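Local atomic coordinates of VgrG protein (Vibrio cholerae, PDB entry 4DTH), a protein that probably cross-links actin as a toxin of the host cytoskeleton, through an actin cross-linking domain that binds ATP and magnesium. Residues Ala242-Trp252 against Tyr310-Tyr321. Numbering follows the deposited sequence. Where two conformers were deposited one is given.
With SO4 (sulfate ion), chain J.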
ATOM      1  N   ALA A 242     -17.636   7.480   5.656  1.00 18.09           N
ATOM      2  CA  ALA A 242     -18.289   8.489   4.809  1.00 18.30           C
ATOM      3  C   ALA A 242     -19.115   9.434   5.686  1.00 20.84           C
ATOM      4  O   ALA A 242     -19.117  10.638   5.454  1.00 19.74           O
ATOM      5  CB  ALA A 242     -19.188   7.810   3.781  1.00 19.22           C
ATOM      6  N   LYS A 243     -19.778   8.890   6.715  1.00 18.78           N
ATOM      7  CA  LYS A 243     -20.593   9.647   7.661  1.00 19.40           C
ATOM      8  C   LYS A 243     -19.693  10.471   8.580  1.00 23.97           C
ATOM      9  O   LYS A 243     -19.948  11.659   8.808  1.00 24.40           O
ATOM     10  CB  LYS A 243     -21.415   8.648   8.487  1.00 21.80           C
ATOM     11  CG  LYS A 243     -22.826   9.077   8.753  1.00 42.18           C
ATOM     12  CD  LYS A 243     -23.497   8.045   9.649  1.00 46.47           C
ATOM     13  CE  LYS A 243     -23.981   8.672  10.929  1.00 54.51           C
ATOM     14  NZ  LYS A 243     -24.492   7.656  11.882  1.00 58.01           N
ATOM     15  N   LYS A 244     -18.636   9.828   9.114  1.00 21.56           N
ATOM     16  CA  LYS A 244     -17.682  10.454  10.035  1.00 21.60           C
ATOM     17  C   LYS A 244     -16.941  11.629   9.377  1.00 24.43           C
ATOM     18  O   LYS A 244     -16.882  12.732   9.956  1.00 24.39           O
ATOM     19  CB  LYS A 244     -16.674   9.371  10.478  1.00 23.79           C
ATOM     20  CG  LYS A 244     -15.451   9.847  11.219  1.00 43.40           C
ATOM     21  CD  LYS A 244     -15.782  10.313  12.599  1.00 56.37           C
ATOM     22  CE  LYS A 244     -14.544  10.564  13.405  1.00 69.87           C
ATOM     23  NZ  LYS A 244     -14.885  11.254  14.672  1.00 81.29           N
ATOM     24  N   PHE A 245     -16.394  11.400   8.176  1.00 19.45           N
ATOM     25  CA  PHE A 245     -15.566  12.388   7.484  1.00 18.66           C
ATOM     26  C   PHE A 245     -16.274  13.254   6.441  1.00 21.53           C
ATOM     27  O   PHE A 245     -15.642  14.141   5.872  1.00 21.36           O
ATOM     28  CB  PHE A 245     -14.330  11.702   6.890  1.00 19.65           C
ATOM     29  CG  PHE A 245     -13.353  11.194   7.928  1.00 21.49           C
ATOM     30  CD1 PHE A 245     -12.501  12.071   8.593  1.00 25.75           C
ATOM     31  CD2 PHE A 245     -13.297   9.844   8.251  1.00 23.95           C
ATOM     32  CE1 PHE A 245     -11.592  11.599   9.550  1.00 26.84           C
ATOM     33  CE2 PHE A 245     -12.379   9.369   9.203  1.00 27.01           C
ATOM     34  CZ  PHE A 245     -11.535  10.250   9.845  1.00 25.81           C
ATOM     35  N   GLY A 246     -17.552  12.982   6.190  1.00 19.29           N
ATOM     36  CA  GLY A 246     -18.334  13.723   5.202  1.00 18.81           C
ATOM     37  C   GLY A 246     -17.779  13.522   3.805  1.00 21.09           C
ATOM     38  O   GLY A 246     -17.397  14.483   3.140  1.00 21.01           O
ATOM     39  N   ILE A 247     -17.705  12.253   3.373  1.00 18.30           N
ATOM     40  CA  ILE A 247     -17.118  11.903   2.076  1.00 18.18           C
ATOM     41  C   ILE A 247     -18.201  11.761   1.015  1.00 21.08           C
ATOM     42  O   ILE A 247     -19.175  11.049   1.240  1.00 20.29           O
ATOM     43  CB  ILE A 247     -16.276  10.598   2.196  1.00 20.74           C
ATOM     44  CG1 ILE A 247     -15.172  10.737   3.281  1.00 21.97           C
ATOM     45  CG2 ILE A 247     -15.657  10.203   0.836  1.00 20.30           C
ATOM     46  CD1 ILE A 247     -14.490   9.412   3.669  1.00 28.74           C
ATOM     47  N   TYR A 248     -17.976  12.356  -0.175  1.00 18.59           N
ATOM     48  CA  TYR A 248     -18.907  12.185  -1.295  1.00 18.72           C
ATOM     49  C   TYR A 248     -18.597  10.822  -1.929  1.00 23.62           C
ATOM     50  O   TYR A 248     -17.520  10.652  -2.506  1.00 23.60           O
ATOM     51  CB  TYR A 248     -18.710  13.308  -2.328  1.00 19.35           C
ATOM     52  CG  TYR A 248     -19.347  14.607  -1.893  1.00 20.10           C
ATOM     53  CD1 TYR A 248     -18.698  15.465  -1.007  1.00 21.51           C
ATOM     54  CD2 TYR A 248     -20.605  14.977  -2.359  1.00 20.90           C
ATOM     55  CE1 TYR A 248     -19.298  16.645  -0.571  1.00 22.57           C
ATOM     56  CE2 TYR A 248     -21.206  16.164  -1.948  1.00 21.67           C
ATOM     57  CZ  TYR A 248     -20.551  16.992  -1.049  1.00 27.55           C
ATOM     58  OH  TYR A 248     -21.139  18.166  -0.648  1.00 26.26           O
ATOM     59  N   ILE A 249     -19.531   9.849  -1.764  0.50 21.00           N
ATOM     60  CA  ILE A 249     -19.462   8.471  -2.297  0.50 21.38           C
ATOM     61  C   ILE A 249     -20.512   8.344  -3.372  0.50 24.75           C
ATOM     62  O   ILE A 249     -21.699   8.429  -3.056  0.50 23.13           O
ATOM     63  CB  ILE A 249     -19.729   7.366  -1.214  0.50 24.79           C
ATOM     64  CG1 ILE A 249     -18.886   7.538   0.064  0.50 24.96           C
ATOM     65  CG2 ILE A 249     -19.644   5.933  -1.812  0.50 26.58           C
ATOM     66  CD1 ILE A 249     -17.430   7.221  -0.041  0.50 29.56           C
ATOM     67  N   ASN A 250     -20.096   8.076  -4.630  1.00 22.91           N
ATOM     68  CA  ASN A 250     -21.039   7.906  -5.749  1.00 24.06           C
ATOM     69  C   ASN A 250     -21.928   9.153  -5.827  1.00 27.80           C
ATOM     70  O   ASN A 250     -21.393  10.258  -5.917  1.00 28.26           O
ATOM     71  CB  ASN A 250     -21.873   6.606  -5.599  1.00 29.69           C
ATOM     72  CG  ASN A 250     -21.620   5.580  -6.638  1.00 56.04           C
ATOM     73  OD1 ASN A 250     -20.582   5.577  -7.313  1.00 56.96           O
ATOM     74  ND2 ASN A 250     -22.544   4.643  -6.721  1.00 46.61           N
ATOM     75  N   GLU A 251     -23.249   8.985  -5.621  1.00 23.69           N
ATOM     76  CA  GLU A 251     -24.208  10.086  -5.639  1.00 23.97           C
ATOM     77  C   GLU A 251     -24.629  10.548  -4.231  1.00 26.83           C
ATOM     78  O   GLU A 251     -25.440  11.461  -4.121  1.00 27.94           O
ATOM     79  CB  GLU A 251     -25.427   9.743  -6.514  1.00 25.64           C
ATOM     80  CG  GLU A 251     -25.119   9.737  -8.005  1.00 39.21           C
ATOM     81  CD  GLU A 251     -26.253   9.256  -8.889  1.00 66.78           C
ATOM     82  OE1 GLU A 251     -27.327   9.901  -8.893  1.00 65.83           O
ATOM     83  OE2 GLU A 251     -26.057   8.245  -9.601  1.00 66.72           O
ATOM     84  N   TRP A 252     -24.056   9.947  -3.156  1.00 22.26           N
ATOM     85  CA  TRP A 252     -24.405  10.348  -1.787  1.00 20.76           C
ATOM     86  C   TRP A 252     -23.729  11.647  -1.423  1.00 23.23           C
ATOM     87  O   TRP A 252     -22.509  11.786  -1.576  1.00 22.01           O
ATOM     88  CB  TRP A 252     -24.031   9.276  -0.753  1.00 18.67           C
ATOM     89  CG  TRP A 252     -24.478   9.623   0.636  1.00 18.53           C
ATOM     90  CD1 TRP A 252     -25.754   9.566   1.123  1.00 20.88           C
ATOM     91  CD2 TRP A 252     -23.648  10.046   1.730  1.00 17.68           C
ATOM     92  NE1 TRP A 252     -25.770   9.945   2.446  1.00 19.59           N
ATOM     93  CE2 TRP A 252     -24.489  10.205   2.856  1.00 20.51           C
ATOM     94  CE3 TRP A 252     -22.266  10.265   1.883  1.00 17.87           C
ATOM     95  CZ2 TRP A 252     -23.999  10.587   4.110  1.00 19.20           C
ATOM     96  CZ3 TRP A 252     -21.782  10.651   3.127  1.00 18.67           C
ATOM     97  CH2 TRP A 252     -22.642  10.796   4.228  1.00 19.66           C
ATOM     98  N   TYR A 310     -27.648   2.359   8.209  1.00 19.46           N
ATOM     99  CA  TYR A 310     -27.424   3.626   7.501  1.00 19.56           C
ATOM    100  C   TYR A 310     -28.616   4.009   6.669  1.00 22.60           C
ATOM    101  O   TYR A 310     -29.439   3.149   6.348  1.00 22.64           O
ATOM    102  CB  TYR A 310     -26.161   3.538   6.635  1.00 19.92           C
ATOM    103  CG  TYR A 310     -24.921   3.315   7.469  1.00 20.26           C
ATOM    104  CD1 TYR A 310     -24.354   4.357   8.203  1.00 22.42           C
ATOM    105  CD2 TYR A 310     -24.376   2.043   7.614  1.00 20.51           C
ATOM    106  CE1 TYR A 310     -23.247   4.146   9.025  1.00 23.25           C
ATOM    107  CE2 TYR A 310     -23.270   1.818   8.436  1.00 21.15           C
ATOM    108  CZ  TYR A 310     -22.712   2.873   9.138  1.00 25.36           C
ATOM    109  OH  TYR A 310     -21.639   2.657   9.961  1.00 22.40           O
ATOM    110  N   SER A 311     -28.705   5.300   6.306  1.00 20.75           N
ATOM    111  CA  SER A 311     -29.814   5.806   5.496  1.00 21.05           C
ATOM    112  C   SER A 311     -29.882   5.041   4.188  1.00 24.95           C
ATOM    113  O   SER A 311     -28.869   4.453   3.772  1.00 22.92           O
ATOM    114  CB  SER A 311     -29.611   7.287   5.207  1.00 22.95           C
ATOM    115  OG  SER A 311     -28.515   7.467   4.322  1.00 23.32           O
ATOM    116  N   GLU A 312     -31.064   5.038   3.547  0.50 22.66           N
ATOM    117  CA  GLU A 312     -31.262   4.385   2.255  0.50 22.90           C
ATOM    118  C   GLU A 312     -30.259   4.894   1.219  0.50 25.51           C
ATOM    119  O   GLU A 312     -29.634   4.084   0.540  0.50 25.37           O
ATOM    120  CB  GLU A 312     -32.716   4.546   1.747  0.50 24.93           C
ATOM    121  CG  GLU A 312     -32.963   3.998   0.340  0.50 35.40           C
ATOM    122  CD  GLU A 312     -32.629   2.544   0.060  0.50 54.74           C
ATOM    123  OE1 GLU A 312     -32.410   1.768   1.019  0.50 40.21           O
ATOM    124  OE2 GLU A 312     -32.629   2.163  -1.132  0.50 53.95           O
ATOM    125  N   SER A 313     -30.090   6.223   1.124  1.00 22.21           N
ATOM    126  CA  SER A 313     -29.168   6.847   0.173  1.00 21.33           C
ATOM    127  C   SER A 313     -27.710   6.429   0.402  1.00 23.13           C
ATOM    128  O   SER A 313     -27.046   6.011  -0.539  1.00 22.44           O
ATOM    129  CB  SER A 313     -29.314   8.361   0.161  1.00 24.45           C
ATOM    130  OG  SER A 313     -28.421   8.882  -0.811  1.00 26.12           O
ATOM    131  N   LEU A 314     -27.242   6.476   1.657  1.00 20.03           N
ATOM    132  CA  LEU A 314     -25.866   6.066   1.937  1.00 19.11           C
ATOM    133  C   LEU A 314     -25.671   4.573   1.644  1.00 21.12           C
ATOM    134  O   LEU A 314     -24.689   4.223   0.994  1.00 19.48           O
ATOM    135  CB  LEU A 314     -25.449   6.431   3.373  1.00 18.90           C
ATOM    136  CG  LEU A 314     -24.009   6.103   3.798  1.00 22.12           C
ATOM    137  CD1 LEU A 314     -22.952   6.685   2.814  1.00 21.82           C
ATOM    138  CD2 LEU A 314     -23.764   6.568   5.224  1.00 22.97           C
ATOM    139  N   SER A 315     -26.632   3.723   2.061  1.00 18.36           N
ATOM    140  CA  SER A 315     -26.587   2.275   1.841  1.00 17.91           C
ATOM    141  C   SER A 315     -26.529   1.921   0.342  1.00 21.69           C
ATOM    142  O   SER A 315     -25.678   1.135  -0.058  1.00 21.03           O
ATOM    143  CB  SER A 315     -27.789   1.599   2.497  1.00 19.18           C
ATOM    144  OG  SER A 315     -27.822   1.822   3.898  1.00 22.41           O
ATOM    145  N   LYS A 316     -27.430   2.509  -0.470  1.00 20.55           N
ATOM    146  CA  LYS A 316     -27.528   2.289  -1.922  1.00 21.23           C
ATOM    147  C   LYS A 316     -26.259   2.744  -2.606  1.00 23.73           C
ATOM    148  O   LYS A 316     -25.728   2.025  -3.454  1.00 21.83           O
ATOM    149  CB  LYS A 316     -28.764   3.036  -2.497  1.00 26.14           C
ATOM    150  CG  LYS A 316     -28.936   2.978  -4.023  1.00 50.35           C
ATOM    151  CD  LYS A 316     -29.095   4.374  -4.640  1.00 66.66           C
ATOM    152  CE  LYS A 316     -29.077   4.316  -6.149  1.00 81.46           C
ATOM    153  NZ  LYS A 316     -28.235   5.390  -6.743  1.00 91.79           N
ATOM    154  N   ASN A 317     -25.765   3.941  -2.240  1.00 20.13           N
ATOM    155  CA  ASN A 317     -24.556   4.488  -2.830  1.00 19.49           C
ATOM    156  C   ASN A 317     -23.290   3.690  -2.526  1.00 22.35           C
ATOM    157  O   ASN A 317     -22.490   3.483  -3.431  1.00 21.67           O
ATOM    158  CB  ASN A 317     -24.419   5.971  -2.526  1.00 18.85           C
ATOM    159  CG  ASN A 317     -25.300   6.788  -3.443  1.00 27.78           C
ATOM    160  OD1 ASN A 317     -24.996   6.945  -4.631  1.00 25.21           O
ATOM    161  ND2 ASN A 317     -26.437   7.261  -2.937  1.00 22.37           N
ATOM    162  N   VAL A 318     -23.129   3.209  -1.281  1.00 18.96           N
ATOM    163  CA  VAL A 318     -21.970   2.393  -0.888  1.00 18.60           C
ATOM    164  C   VAL A 318     -22.066   1.042  -1.622  1.00 23.03           C
ATOM    165  O   VAL A 318     -21.080   0.602  -2.211  1.00 21.75           O
ATOM    166  CB  VAL A 318     -21.851   2.222   0.661  1.00 21.42           C
ATOM    167  CG1 VAL A 318     -20.837   1.131   1.028  1.00 21.12           C
ATOM    168  CG2 VAL A 318     -21.474   3.547   1.336  1.00 20.68           C
ATOM    169  N   PHE A 319     -23.257   0.411  -1.600  1.00 21.58           N
ATOM    170  CA  PHE A 319     -23.468  -0.870  -2.279  1.00 22.37           C
ATOM    171  C   PHE A 319     -23.125  -0.775  -3.770  1.00 26.90           C
ATOM    172  O   PHE A 319     -22.294  -1.554  -4.230  1.00 25.69           O
ATOM    173  CB  PHE A 319     -24.895  -1.412  -2.041  1.00 24.69           C
ATOM    174  CG  PHE A 319     -25.093  -2.812  -2.580  1.00 26.82           C
ATOM    175  CD1 PHE A 319     -25.473  -3.018  -3.903  1.00 31.70           C
ATOM    176  CD2 PHE A 319     -24.866  -3.925  -1.774  1.00 28.35           C
ATOM    177  CE1 PHE A 319     -25.620  -4.315  -4.412  1.00 32.67           C
ATOM    178  CE2 PHE A 319     -25.024  -5.222  -2.282  1.00 31.60           C
ATOM    179  CZ  PHE A 319     -25.403  -5.406  -3.597  1.00 30.78           C
ATOM    180  N   GLN A 320     -23.698   0.208  -4.505  1.00 24.48           N
ATOM    181  CA  GLN A 320     -23.444   0.411  -5.941  1.00 25.01           C
ATOM    182  C   GLN A 320     -21.976   0.728  -6.226  1.00 28.67           C
ATOM    183  O   GLN A 320     -21.409   0.198  -7.184  1.00 28.98           O
ATOM    184  CB  GLN A 320     -24.348   1.525  -6.517  1.00 27.29           C
ATOM    185  CG  GLN A 320     -24.348   1.578  -8.061  1.00 54.01           C
ATOM    186  CD  GLN A 320     -24.844   2.877  -8.672  1.00 81.48           C
ATOM    187  OE1 GLN A 320     -25.063   3.889  -7.996  1.00 78.20           O
ATOM    188  NE2 GLN A 320     -24.994   2.887  -9.991  1.00 77.86           N
ATOM    189  N   TYR A 321     -21.364   1.596  -5.396  1.00 23.01           N
ATOM    190  CA  TYR A 321     -19.976   1.980  -5.544  1.00 21.80           C
ATOM    191  C   TYR A 321     -19.076   0.740  -5.619  1.00 25.95           C
ATOM    192  O   TYR A 321     -18.293   0.612  -6.557  1.00 26.02           O
ATOM    193  CB  TYR A 321     -19.541   2.894  -4.384  1.00 21.70           C
ATOM    194  CG  TYR A 321     -18.078   3.261  -4.440  1.00 21.07           C
ATOM    195  CD1 TYR A 321     -17.617   4.239  -5.319  1.00 22.33           C
ATOM    196  CD2 TYR A 321     -17.148   2.632  -3.613  1.00 20.93           C
ATOM    197  CE1 TYR A 321     -16.266   4.575  -5.383  1.00 22.46           C
ATOM    198  CE2 TYR A 321     -15.795   2.958  -3.668  1.00 21.73           C
ATOM    199  CZ  TYR A 321     -15.360   3.933  -4.552  1.00 25.48           C
ATOM    200  OH  TYR A 321     -14.037   4.265  -4.603  1.00 23.81           O
TER
HETATM  201  S   SO4 J 409     -22.004   5.274  12.848  1.00 64.20           S
HETATM  202  O1  SO4 J 409     -21.658   6.681  13.055  1.00 64.96           O
HETATM  203  O2  SO4 J 409     -23.427   5.173  12.524  1.00 63.34           O
HETATM  204  O3  SO4 J 409     -21.210   4.724  11.744  1.00 61.88           O
HETATM  205  O4  SO4 J 409     -21.714   4.528  14.081  1.00 64.19           O
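A242, near the end of helix 221-245, sets its CB 4.0 Å from L314 CD1. One residue on, K243 lays its CD against the edge of the Y310 ring; a bend at chi3 (121°) carries NZ to a sulfate, probably from the crystallisation liquor, bonding O2 at 2.8 Å and, weakly, O1. Y310 OH donates to O3 of the same ion. Past G246, the first residue to leave helical geometry, with positive phi, the chain returns to helix 312-323 at I249, whose CG2, in the conformer given, packs on Y321 CB. I249 to W252 form a type II' beta turn, closed by W252 N to I249 O, and this turn docks on the side of helix 312-323 within the actin cross-linking domain. At its corner N250 points OD1 at the edge of the Y321 ring, amide and ring nearly perpendicular. E251 N donates to N317 OD1 (2.9 Å), approaching from above the carbonyl plane, while N317 ND2 bonds back to S313 O, fixing the amide's rotation. W252 takes L314 CD1 over one face, 3.8 Å from the six-membered ring centroid, a CH-pi contact. At the indole edge S313 OG lies 3.4 Å from CD1, and E257 accepts from both W252 NE1 and the N-cap S311 OG.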